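Local coordinates for transcriptional regulator, LacI family (Lactobacillus brevis, PDB 3JY6), which probably regulates transcription by binding cis-regulatory DNA, as LacI-family regulators do, this construct holding the periplasmic-binding-protein-like regulatory domain, at residues Ile17-Tyr20 / Phe21-Glu24; Ala47-Glu50 / Arg51-Thr54; Glu167-Gln170 / Arg171-Leu175; Glu190-Leu193 / Leu194-Phe197. All coordinates share one frame; numbering follows the deposited sequence.

Interaction 1 of 4, residues Ile17-Tyr20 / Phe21-Glu24; sequences IDDY and FSTE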
loop_
_atom_site.group_PDB
_atom_site.type_symbol
_atom_site.label_atom_id
_atom_site.label_comp_id
_atom_site.label_asym_id
_atom_site.label_seq_id
_atom_site.Cartn_x
_atom_site.Cartn_y
_atom_site.Cartn_z
ATOM N N ILE A 17 -2.571 -4.489 -5.705
ATOM C CA ILE A 17 -1.462 -3.925 -4.963
ATOM C C ILE A 17 -1.847 -2.813 -3.987
ATOM O O ILE A 17 -1.024 -2.410 -3.172
ATOM C CB ILE A 17 -0.337 -3.414 -5.896
ATOM C CG1 ILE A 17 -0.890 -2.414 -6.908
ATOM C CG2 ILE A 17 0.338 -4.604 -6.573
ATOM C CD1 ILE A 17 0.198 -1.742 -7.697
ATOM N N ASP A 18 -3.083 -2.320 -4.056
ATOM C CA ASP A 18 -3.516 -1.282 -3.113
ATOM C C ASP A 18 -3.661 -1.871 -1.719
ATOM O O ASP A 18 -3.707 -1.137 -0.738
ATOM C CB ASP A 18 -4.863 -0.684 -3.503
ATOM C CG ASP A 18 -4.782 0.167 -4.741
ATOM O OD1 ASP A 18 -3.821 0.971 -4.865
ATOM O OD2 ASP A 18 -5.696 0.042 -5.589
ATOM N N ASP A 19 -3.763 -3.196 -1.645
ATOM C CA ASP A 19 -3.906 -3.871 -0.362
ATOM C C ASP A 19 -2.543 -4.021 0.297
ATOM O O ASP A 19 -1.632 -4.613 -0.274
ATOM C CB ASP A 19 -4.529 -5.270 -0.520
ATOM C CG ASP A 19 -5.896 -5.241 -1.187
ATOM O OD1 ASP A 19 -6.583 -4.202 -1.096
ATOM O OD2 ASP A 19 -6.297 -6.265 -1.792
ATOM N N TYR A 20 -2.414 -3.486 1.504
ATOM C CA TYR A 20 -1.170 -3.584 2.254
ATOM C C TYR A 20 -0.802 -5.069 2.401
ATOM O O TYR A 20 0.376 -5.426 2.413
ATOM C CB TYR A 20 -1.368 -2.935 3.623
ATOM C CG TYR A 20 -0.239 -3.126 4.609
ATOM C CD1 TYR A 20 0.895 -2.311 4.585
ATOM C CD2 TYR A 20 -0.324 -4.100 5.597
ATOM C CE1 TYR A 20 1.907 -2.462 5.526
ATOM C CE2 TYR A 20 0.681 -4.260 6.541
ATOM C CZ TYR A 20 1.792 -3.436 6.501
ATOM O OH TYR A 20 2.785 -3.587 7.449
ATOM N N PHE A 21 -1.820 -5.924 2.512
ATOM C CA PHE A 21 -1.617 -7.365 2.648
ATOM C C PHE A 21 -0.778 -7.914 1.492
ATOM O O PHE A 21 0.057 -8.792 1.680
ATOM C CB PHE A 21 -2.967 -8.094 2.660
ATOM C CG PHE A 21 -2.855 -9.594 2.769
ATOM C CD1 PHE A 21 -2.769 -10.211 4.015
ATOM C CD2 PHE A 21 -2.828 -10.392 1.622
ATOM C CE1 PHE A 21 -2.661 -11.604 4.126
ATOM C CE2 PHE A 21 -2.719 -11.786 1.715
ATOM C CZ PHE A 21 -2.635 -12.399 2.974
ATOM N N SER A 22 -1.018 -7.395 0.295
ATOM C CA SER A 22 -0.311 -7.841 -0.891
ATOM C C SER A 22 1.130 -7.377 -0.962
ATOM O O SER A 22 2.033 -8.167 -1.236
ATOM C CB SER A 22 -1.045 -7.370 -2.147
ATOM O OG SER A 22 -2.248 -8.087 -2.295
ATOM N N THR A 23 1.351 -6.094 -0.724
ATOM C CA THR A 23 2.700 -5.570 -0.792
ATOM C C THR A 23 3.588 -6.175 0.269
ATOM O O THR A 23 4.762 -6.383 0.016
ATOM C CB THR A 23 2.712 -4.041 -0.686
ATOM O OG1 THR A 23 1.992 -3.629 0.483
ATOM C CG2 THR A 23 2.083 -3.432 -1.921
ATOM N N GLU A 24 3.031 -6.461 1.446
ATOM C CA GLU A 24 3.809 -7.075 2.530
ATOM C C GLU A 24 4.066 -8.516 2.141
ATOM O O GLU A 24 5.147 -9.055 2.381
ATOM C CB GLU A 24 3.051 -7.077 3.877
ATOM C CG GLU A 24 3.227 -5.831 4.714
ATOM C CD GLU A 24 4.669 -5.641 5.132
ATOM O OE1 GLU A 24 5.169 -6.446 5.946
ATOM O OE2 GLU A 24 5.321 -4.702 4.636
#
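Tyr20 and Glu24 are linked across the first turn of helix 20-34, where the carbonyl of Tyr20 takes the N-H of Glu24 at 3.0 Å between O and N, nearly in line with the C=O. This is a helix N-terminus following strand 9-14, the first beta-alpha unit of a periplasmic-binding-protein fold. Asp19 sits at the N-cap position, yet its carboxylate makes no capping bond; its backbone O instead receives Ser22 N at 2.9 Å, from well above the carbonyl plane, and Thr23 N through a weak bond. Tyr20 O has a second donor: Thr23 OG1 reaches it at 3.1 Å from the same face as Glu24 N, so two donors grip one oxygen. That bond follows from Thr23 chi1 (53°), which sets OG1 between its own N and carbonyl carbon and turns CG2 back to within 3.5 Å of Ile17 O. Ser22 OG looks elsewhere, bonding to Gln70 OE1. The Tyr20 ring and the Glu24 side chain run side by side in the same direction. Thr23 packs against Asp18 of the second subunit, while Phe21 leans on Pro236 and Met239 of helix 236-251. Glu24 chi1 (-87°) sets CG over one face of the tyrosine, and the bend at chi2 then turns the carboxylate almost parallel to the ring, the planes only 14° apart. In the resulting CH-pi contact Glu24 CG lies 3.6 Å from the Tyr20 ring centroid, displaced toward the rim so that its nearest ring atom is Tyr20 CZ at 3.3 Å.

Interaction 2 of 4, residues Ala47-Glu50 / Arg51-Thr54; sequences ADIE and REKT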
loop_
_atom_site.group_PDB
_atom_site.type_symbol
_atom_site.label_atom_id
_atom_site.label_comp_id
_atom_site.label_asym_id
_atom_site.label_seq_id
_atom_site.Cartn_x
_atom_site.Cartn_y
_atom_site.Cartn_z
ATOM N N ALA A 47 -7.830 -6.474 -9.381
ATOM C CA ALA A 47 -9.189 -6.969 -9.172
ATOM C C ALA A 47 -9.912 -7.412 -10.442
ATOM O O ALA A 47 -11.131 -7.573 -10.432
ATOM C CB ALA A 47 -10.013 -5.916 -8.446
ATOM N N ASP A 48 -9.178 -7.609 -11.534
ATOM C CA ASP A 48 -9.804 -8.038 -12.780
ATOM C C ASP A 48 -9.323 -9.448 -13.143
ATOM O O ASP A 48 -8.131 -9.685 -13.346
ATOM C CB ASP A 48 -9.493 -7.044 -13.906
ATOM C CG ASP A 48 -10.164 -7.418 -15.212
ATOM O OD1 ASP A 48 -11.207 -8.105 -15.166
ATOM O OD2 ASP A 48 -9.659 -7.015 -16.284
ATOM N N ILE A 49 -10.261 -10.389 -13.205
ATOM C CA ILE A 49 -9.923 -11.768 -13.527
ATOM C C ILE A 49 -9.458 -11.893 -14.973
ATOM O O ILE A 49 -8.728 -12.817 -15.315
ATOM C CB ILE A 49 -11.124 -12.720 -13.262
ATOM C CG1 ILE A 49 -10.729 -14.169 -13.583
ATOM C CG2 ILE A 49 -12.323 -12.304 -14.100
ATOM C CD1 ILE A 49 -9.624 -14.721 -12.711
ATOM N N GLU A 50 -9.882 -10.961 -15.823
ATOM C CA GLU A 50 -9.458 -10.967 -17.222
ATOM C C GLU A 50 -8.023 -10.448 -17.294
ATOM O O GLU A 50 -7.188 -10.952 -18.051
ATOM C CB GLU A 50 -10.366 -10.070 -18.067
ATOM C CG GLU A 50 -11.664 -10.733 -18.492
ATOM C CD GLU A 50 -11.437 -12.132 -19.036
ATOM O OE1 GLU A 50 -11.397 -13.087 -18.232
ATOM O OE2 GLU A 50 -11.281 -12.279 -20.264
ATOM N N ARG A 51 -7.747 -9.427 -16.487
ATOM C CA ARG A 51 -6.419 -8.841 -16.434
ATOM C C ARG A 51 -5.456 -9.945 -16.025
ATOM O O ARG A 51 -4.386 -10.117 -16.607
ATOM C CB ARG A 51 -6.397 -7.704 -15.411
ATOM C CG ARG A 51 -5.042 -7.032 -15.235
ATOM C CD ARG A 51 -4.461 -6.528 -16.553
ATOM N NE ARG A 51 -3.171 -5.880 -16.348
ATOM C CZ ARG A 51 -2.316 -5.569 -17.320
ATOM N NH1 ARG A 51 -2.610 -5.847 -18.587
ATOM N NH2 ARG A 51 -1.156 -4.989 -17.020
ATOM N N GLU A 52 -5.864 -10.707 -15.021
ATOM C CA GLU A 52 -5.056 -11.798 -14.518
ATOM C C GLU A 52 -4.668 -12.796 -15.622
ATOM O O GLU A 52 -3.521 -13.253 -15.679
ATOM C CB GLU A 52 -5.815 -12.504 -13.395
ATOM C CG GLU A 52 -5.084 -13.657 -12.772
ATOM C CD GLU A 52 -5.609 -13.995 -11.380
ATOM O OE1 GLU A 52 -5.155 -14.999 -10.804
ATOM O OE2 GLU A 52 -6.469 -13.251 -10.856
ATOM N N LYS A 53 -5.615 -13.125 -16.495
ATOM C CA LYS A 53 -5.362 -14.080 -17.578
ATOM C C LYS A 53 -4.275 -13.607 -18.525
ATOM O O LYS A 53 -3.429 -14.398 -18.961
ATOM C CB LYS A 53 -6.643 -14.354 -18.374
ATOM C CG LYS A 53 -7.593 -15.324 -17.711
ATOM C CD LYS A 53 -8.910 -15.376 -18.468
ATOM C CE LYS A 53 -9.845 -16.372 -17.834
ATOM N NZ LYS A 53 -9.243 -17.724 -17.870
ATOM N N THR A 54 -4.282 -12.319 -18.854
ATOM C CA THR A 54 -3.248 -11.836 -19.754
ATOM C C THR A 54 -1.916 -11.801 -19.026
ATOM O O THR A 54 -0.878 -12.000 -19.640
ATOM C CB THR A 54 -3.582 -10.454 -20.364
ATOM O OG1 THR A 54 -2.728 -9.446 -19.806
ATOM C CG2 THR A 54 -5.047 -10.117 -20.155
#
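Asp48 and Arg51 meet at the N-terminus of helix 49-60, where Asp48 is the N-cap. With CG anti to the backbone N (chi1 -178°), Asp48 turns both oxygens to amide N-H groups: OD1 accepts from Glu50 N at 3.2 Å and OD2 from Arg51 N at 3.1 Å, both weak bonds, the second bent to 126°. Asp48 OD2 also lies 3.4 Å from Arg51 CB, the two side chains crossing at about a right angle. The Asp48 carbonyl O joins in by taking Glu52 N at 3.0 Å, while the bonds of Lys53 N to Ile49 O and Thr54 N to Glu50 O are weak. A negative carboxylate at this end of a helix would be expected to suit the helix dipole. The aliphatic part of Lys53 passes Glu50, whose OE1 touches Lys53 CD at 3.4 Å, but OE1 and Lys53 NZ stay 5.1 Å apart. The buried acid, Glu52, has an extended chain past Ile49 CD1 and is satisfied at both oxygens: OE1 by Ser73 OG and OE2 by Phe72 N. These bonds tie the start of helix 49-60 to the loop after strand 66-70, while Ile49 packs on that same loop and Ala47 pairs through its backbone with Ala15, just beyond strand 9-14.

Interaction 3 of 4, residues Glu167-Gln170 / Arg171-Leu175; sequences EVHQ and RLTQL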
loop_
_atom_site.group_PDB
_atom_site.type_symbol
_atom_site.label_atom_id
_atom_site.label_comp_id
_atom_site.label_asym_id
_atom_site.label_seq_id
_atom_site.Cartn_x
_atom_site.Cartn_y
_atom_site.Cartn_z
ATOM N N GLU A 167 -23.554 6.036 1.604
ATOM C CA GLU A 167 -24.613 5.038 1.576
ATOM C C GLU A 167 -24.233 3.940 2.576
ATOM O O GLU A 167 -25.013 3.601 3.472
ATOM C CB GLU A 167 -24.753 4.457 0.162
ATOM C CG GLU A 167 -25.256 3.007 0.088
ATOM C CD GLU A 167 -26.767 2.876 0.135
ATOM O OE1 GLU A 167 -27.398 3.446 1.051
ATOM O OE2 GLU A 167 -27.326 2.184 -0.746
ATOM N N VAL A 168 -23.029 3.395 2.421
ATOM C CA VAL A 168 -22.534 2.342 3.310
ATOM C C VAL A 168 -22.409 2.877 4.734
ATOM O O VAL A 168 -22.801 2.218 5.693
ATOM C CB VAL A 168 -21.161 1.815 2.828
ATOM C CG1 VAL A 168 -20.556 0.857 3.857
ATOM C CG2 VAL A 168 -21.337 1.101 1.494
ATOM N N HIS A 169 -21.865 4.080 4.857
ATOM C CA HIS A 169 -21.707 4.729 6.151
ATOM C C HIS A 169 -23.045 4.764 6.901
ATOM O O HIS A 169 -23.170 4.235 8.002
ATOM C CB HIS A 169 -21.211 6.158 5.948
ATOM C CG HIS A 169 -21.133 6.960 7.210
ATOM N ND1 HIS A 169 -20.087 6.847 8.101
ATOM C CD2 HIS A 169 -21.965 7.894 7.725
ATOM C CE1 HIS A 169 -20.275 7.681 9.107
ATOM N NE2 HIS A 169 -21.408 8.327 8.904
ATOM N N GLN A 170 -24.046 5.394 6.296
ATOM C CA GLN A 170 -25.360 5.519 6.918
ATOM C C GLN A 170 -25.950 4.191 7.377
ATOM O O GLN A 170 -26.578 4.115 8.435
ATOM C CB GLN A 170 -26.329 6.234 5.965
ATOM C CG GLN A 170 -25.999 7.703 5.766
ATOM C CD GLN A 170 -26.226 8.539 7.020
ATOM O OE1 GLN A 170 -25.823 9.706 7.084
ATOM N NE2 GLN A 170 -26.886 7.950 8.018
ATOM N N ARG A 171 -25.750 3.139 6.595
ATOM C CA ARG A 171 -26.273 1.833 6.973
ATOM C C ARG A 171 -25.534 1.253 8.189
ATOM O O ARG A 171 -26.150 0.716 9.112
ATOM C CB ARG A 171 -26.173 0.874 5.790
ATOM C CG ARG A 171 -26.538 -0.574 6.111
ATOM C CD ARG A 171 -27.984 -0.738 6.585
ATOM N NE ARG A 171 -28.326 -2.155 6.735
ATOM C CZ ARG A 171 -29.533 -2.609 7.051
ATOM N NH1 ARG A 171 -30.531 -1.756 7.258
ATOM N NH2 ARG A 171 -29.744 -3.917 7.150
ATOM N N LEU A 172 -24.210 1.363 8.187
ATOM C CA LEU A 172 -23.400 0.848 9.286
ATOM C C LEU A 172 -23.843 1.499 10.591
ATOM O O LEU A 172 -23.997 0.833 11.612
ATOM C CB LEU A 172 -21.916 1.149 9.036
ATOM C CG LEU A 172 -20.912 0.700 10.110
ATOM C CD1 LEU A 172 -20.854 -0.814 10.154
ATOM C CD2 LEU A 172 -19.539 1.276 9.795
ATOM N N THR A 173 -24.043 2.809 10.534
ATOM C CA THR A 173 -24.483 3.586 11.678
ATOM C C THR A 173 -25.881 3.156 12.101
ATOM O O THR A 173 -26.241 3.250 13.272
ATOM C CB THR A 173 -24.485 5.076 11.327
ATOM O OG1 THR A 173 -23.130 5.541 11.251
ATOM C CG2 THR A 173 -25.259 5.876 12.357
ATOM N N GLN A 174 -26.663 2.669 11.146
ATOM C CA GLN A 174 -28.023 2.227 11.429
ATOM C C GLN A 174 -27.996 0.889 12.170
ATOM O O GLN A 174 -28.674 0.709 13.188
ATOM C CB GLN A 174 -28.808 2.099 10.120
ATOM C CG GLN A 174 -30.266 1.742 10.288
ATOM C CD GLN A 174 -30.960 1.575 8.956
ATOM O OE1 GLN A 174 -30.977 2.492 8.130
ATOM N NE2 GLN A 174 -31.531 0.394 8.732
ATOM N N LEU A 175 -27.189 -0.041 11.664
ATOM C CA LEU A 175 -27.071 -1.369 12.258
ATOM C C LEU A 175 -26.419 -1.345 13.644
ATOM O O LEU A 175 -26.820 -2.084 14.544
ATOM C CB LEU A 175 -26.266 -2.283 11.333
ATOM C CG LEU A 175 -26.886 -2.759 10.014
ATOM C CD1 LEU A 175 -25.819 -3.410 9.154
ATOM C CD2 LEU A 175 -28.004 -3.740 10.303
#
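His169 and Thr173, one helical turn apart, cross at a slant, the threonine hydroxyl lying over one face of the imidazole. Thr173 OG1 stands about 4.0 Å from His169 NE2 and is displaced toward the rim of the ring, a loose van der Waals approach. The torsions bring the two together: His169 chi1 (175°) holds the ring outward beside its own carbonyl carbon, on the side of the following turn, while Thr173 directs OG1 next to its backbone N, 3.5 Å from His169 O. The backbone bond between the same two residues is straight, Thr173 N reaching His169 O at 3.0 Å with an N-H...O angle of 169°. Leu172 N on Val168 O is similar in length and line, and Arg171 N on Glu167 O is a little longer at 3.2 Å, so successive i to i+4 bonds run through helix 165-177; the next, Gln174 N on Gln170 O, is weak. This helix packs on the four-stranded parallel sheet of one lobe of the periplasmic-binding-protein fold, joining strand 152-158 to strand 183-187. Its two faces accordingly differ. Val168, Leu172 and Leu175 point to the sheet and its neighbours: Val168 touches Val158 and Phe196, Leu172 touches Val127, Phe196 and Leu200, and Leu175 touches Val127 and Leu156. Glu167, Gln170 and Gln174 lie on the exposed side. Between the two runs Arg171, bent at chi2 so that its guanidinium lays one face against Leu175 CD2, the methyl standing 3.5 Å above the plane.

Interaction 4 of 4, residues Glu190-Leu193 / Leu194-Phe197; sequences ERWL and LEFF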
loop_
_atom_site.group_PDB
_atom_site.type_symbol
_atom_site.label_atom_id
_atom_site.label_comp_id
_atom_site.label_asym_id
_atom_site.label_seq_id
_atom_site.Cartn_x
_atom_site.Cartn_y
_atom_site.Cartn_z
ATOM N N GLU A 190 -9.486 -5.326 5.472
ATOM C CA GLU A 190 -8.793 -4.124 5.902
ATOM C C GLU A 190 -9.340 -2.795 5.347
ATOM O O GLU A 190 -9.528 -1.836 6.105
ATOM C CB GLU A 190 -7.296 -4.272 5.584
ATOM C CG GLU A 190 -6.428 -3.121 6.061
ATOM C CD GLU A 190 -5.025 -3.556 6.475
ATOM O OE1 GLU A 190 -4.348 -4.292 5.720
ATOM O OE2 GLU A 190 -4.592 -3.153 7.570
ATOM N N ARG A 191 -9.607 -2.733 4.046
ATOM C CA ARG A 191 -10.095 -1.495 3.437
ATOM C C ARG A 191 -11.339 -0.913 4.089
ATOM O O ARG A 191 -11.443 0.299 4.264
ATOM C CB ARG A 191 -10.357 -1.702 1.942
ATOM C CG ARG A 191 -11.322 -2.828 1.628
ATOM C CD ARG A 191 -11.434 -3.016 0.116
ATOM N NE ARG A 191 -11.980 -1.822 -0.522
ATOM C CZ ARG A 191 -12.163 -1.689 -1.833
ATOM N NH1 ARG A 191 -11.841 -2.684 -2.653
ATOM N NH2 ARG A 191 -12.664 -0.562 -2.324
ATOM N N TRP A 192 -12.285 -1.774 4.441
ATOM C CA TRP A 192 -13.518 -1.325 5.071
ATOM C C TRP A 192 -13.247 -0.734 6.450
ATOM O O TRP A 192 -13.864 0.257 6.837
ATOM C CB TRP A 192 -14.497 -2.493 5.162
ATOM C CG TRP A 192 -14.861 -3.068 3.806
ATOM C CD1 TRP A 192 -15.040 -4.384 3.495
ATOM C CD2 TRP A 192 -15.066 -2.340 2.587
ATOM N NE1 TRP A 192 -15.339 -4.525 2.153
ATOM C CE2 TRP A 192 -15.365 -3.284 1.577
ATOM C CE3 TRP A 192 -15.035 -0.977 2.249
ATOM C CZ2 TRP A 192 -15.616 -2.913 0.245
ATOM C CZ3 TRP A 192 -15.285 -0.607 0.920
ATOM C CH2 TRP A 192 -15.576 -1.576 -0.061
ATOM N N LEU A 193 -12.312 -1.330 7.186
ATOM C CA LEU A 193 -11.977 -0.823 8.509
ATOM C C LEU A 193 -11.323 0.549 8.346
ATOM O O LEU A 193 -11.618 1.483 9.093
ATOM C CB LEU A 193 -11.036 -1.811 9.226
ATOM C CG LEU A 193 -10.734 -1.624 10.716
ATOM C CD1 LEU A 193 -10.398 -2.966 11.337
ATOM C CD2 LEU A 193 -9.580 -0.639 10.901
ATOM N N LEU A 194 -10.469 0.677 7.333
ATOM C CA LEU A 194 -9.752 1.924 7.085
ATOM C C LEU A 194 -10.637 3.031 6.543
ATOM O O LEU A 194 -10.418 4.193 6.837
ATOM C CB LEU A 194 -8.593 1.700 6.097
ATOM C CG LEU A 194 -7.513 0.672 6.444
ATOM C CD1 LEU A 194 -6.602 0.473 5.250
ATOM C CD2 LEU A 194 -6.718 1.137 7.651
ATOM N N GLU A 195 -11.643 2.668 5.760
ATOM C CA GLU A 195 -12.517 3.666 5.172
ATOM C C GLU A 195 -13.653 4.165 6.061
ATOM O O GLU A 195 -13.930 5.368 6.088
ATOM C CB GLU A 195 -13.110 3.134 3.858
ATOM C CG GLU A 195 -13.818 4.199 3.030
ATOM C CD GLU A 195 -14.419 3.654 1.756
ATOM O OE1 GLU A 195 -13.844 2.708 1.176
ATOM O OE2 GLU A 195 -15.465 4.185 1.324
ATOM N N PHE A 196 -14.287 3.260 6.805
ATOM C CA PHE A 196 -15.443 3.629 7.623
ATOM C C PHE A 196 -15.324 3.760 9.136
ATOM O O PHE A 196 -16.201 4.356 9.755
ATOM C CB PHE A 196 -16.596 2.668 7.305
ATOM C CG PHE A 196 -17.013 2.685 5.857
ATOM C CD1 PHE A 196 -17.828 3.702 5.365
ATOM C CD2 PHE A 196 -16.567 1.701 4.976
ATOM C CE1 PHE A 196 -18.195 3.743 4.013
ATOM C CE2 PHE A 196 -16.930 1.734 3.616
ATOM C CZ PHE A 196 -17.745 2.758 3.137
ATOM N N PHE A 197 -14.266 3.228 9.741
ATOM C CA PHE A 197 -14.133 3.303 11.200
ATOM C C PHE A 197 -13.561 4.598 11.797
ATOM O O PHE A 197 -13.964 5.005 12.895
ATOM C CB PHE A 197 -13.318 2.104 11.720
ATOM C CG PHE A 197 -14.043 0.775 11.650
ATOM C CD1 PHE A 197 -15.268 0.644 10.983
ATOM C CD2 PHE A 197 -13.488 -0.356 12.244
ATOM C CE1 PHE A 197 -15.925 -0.598 10.912
ATOM C CE2 PHE A 197 -14.131 -1.597 12.180
ATOM C CZ PHE A 197 -15.356 -1.719 11.510
#
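Trp192 reaches along helix 190-196 toward Glu195 and Phe196, and its side chain can be followed outward. From CB the chain turns beside the backbone N, chi1 -60°, which sets the six-membered part of the indole alongside the next turn. CE3 meets Phe196 CE2 at 3.6 Å, arriving at the edge of the phenylalanine in its plane; CZ3, one atom on, touches Glu195 OE1 at 3.6 Å, the carboxylate oxygen lying near the indole plane. On one face of the indole, Arg191 CG lies over the ring centre. At the five-membered side NE1 bonds to Ser131 OG. The helix follows strand 183-187 in the second lobe of the periplasmic-binding-protein fold, and Trp192 and Phe197 both touch Leu129 of strand 125-131. Glu195, whose OE1 lies beside the indole, is held by Tyr163 OH and His165 ND1, while Arg191 forms a salt bridge with Glu160. Around the helix, Leu193 crosses Phe197 at about a right angle: Leu193 CA stands over the phenyl face, a CH-pi contact of 4.1 Å to the centroid, and its CG touches CD2 of Phe197 at 3.4 Å. In the first turn of the helix, Glu190 CG lies 3.7 Å from Leu194 CD1.

Overall arrangement
All four contacts are local turns of helices, but their surroundings differ. Interactions 3 and 4 belong to the same lobe and touch, Phe196 lying against Val168 and Leu172; their centres are 13 Å apart. Each reaches strand 125-131 through its own residues, Leu172 and Leu175 on Val127, Trp192 and Phe197 on Leu129. Interaction 4 is rich in aromatic packing, interaction 3 in plain backbone bonding with an exposed flank. Interactions 1 and 2 each open a helix of the other lobe, with centres 17 Å apart: interaction 2 is a surface contact with a carboxylate cap, interaction 1 a partly buried turn lacking one. Interactions 1 and 4 both touch the second subunit and meet between the lobes, where Tyr20 CB packs 3.9 Å from Glu190 OE1.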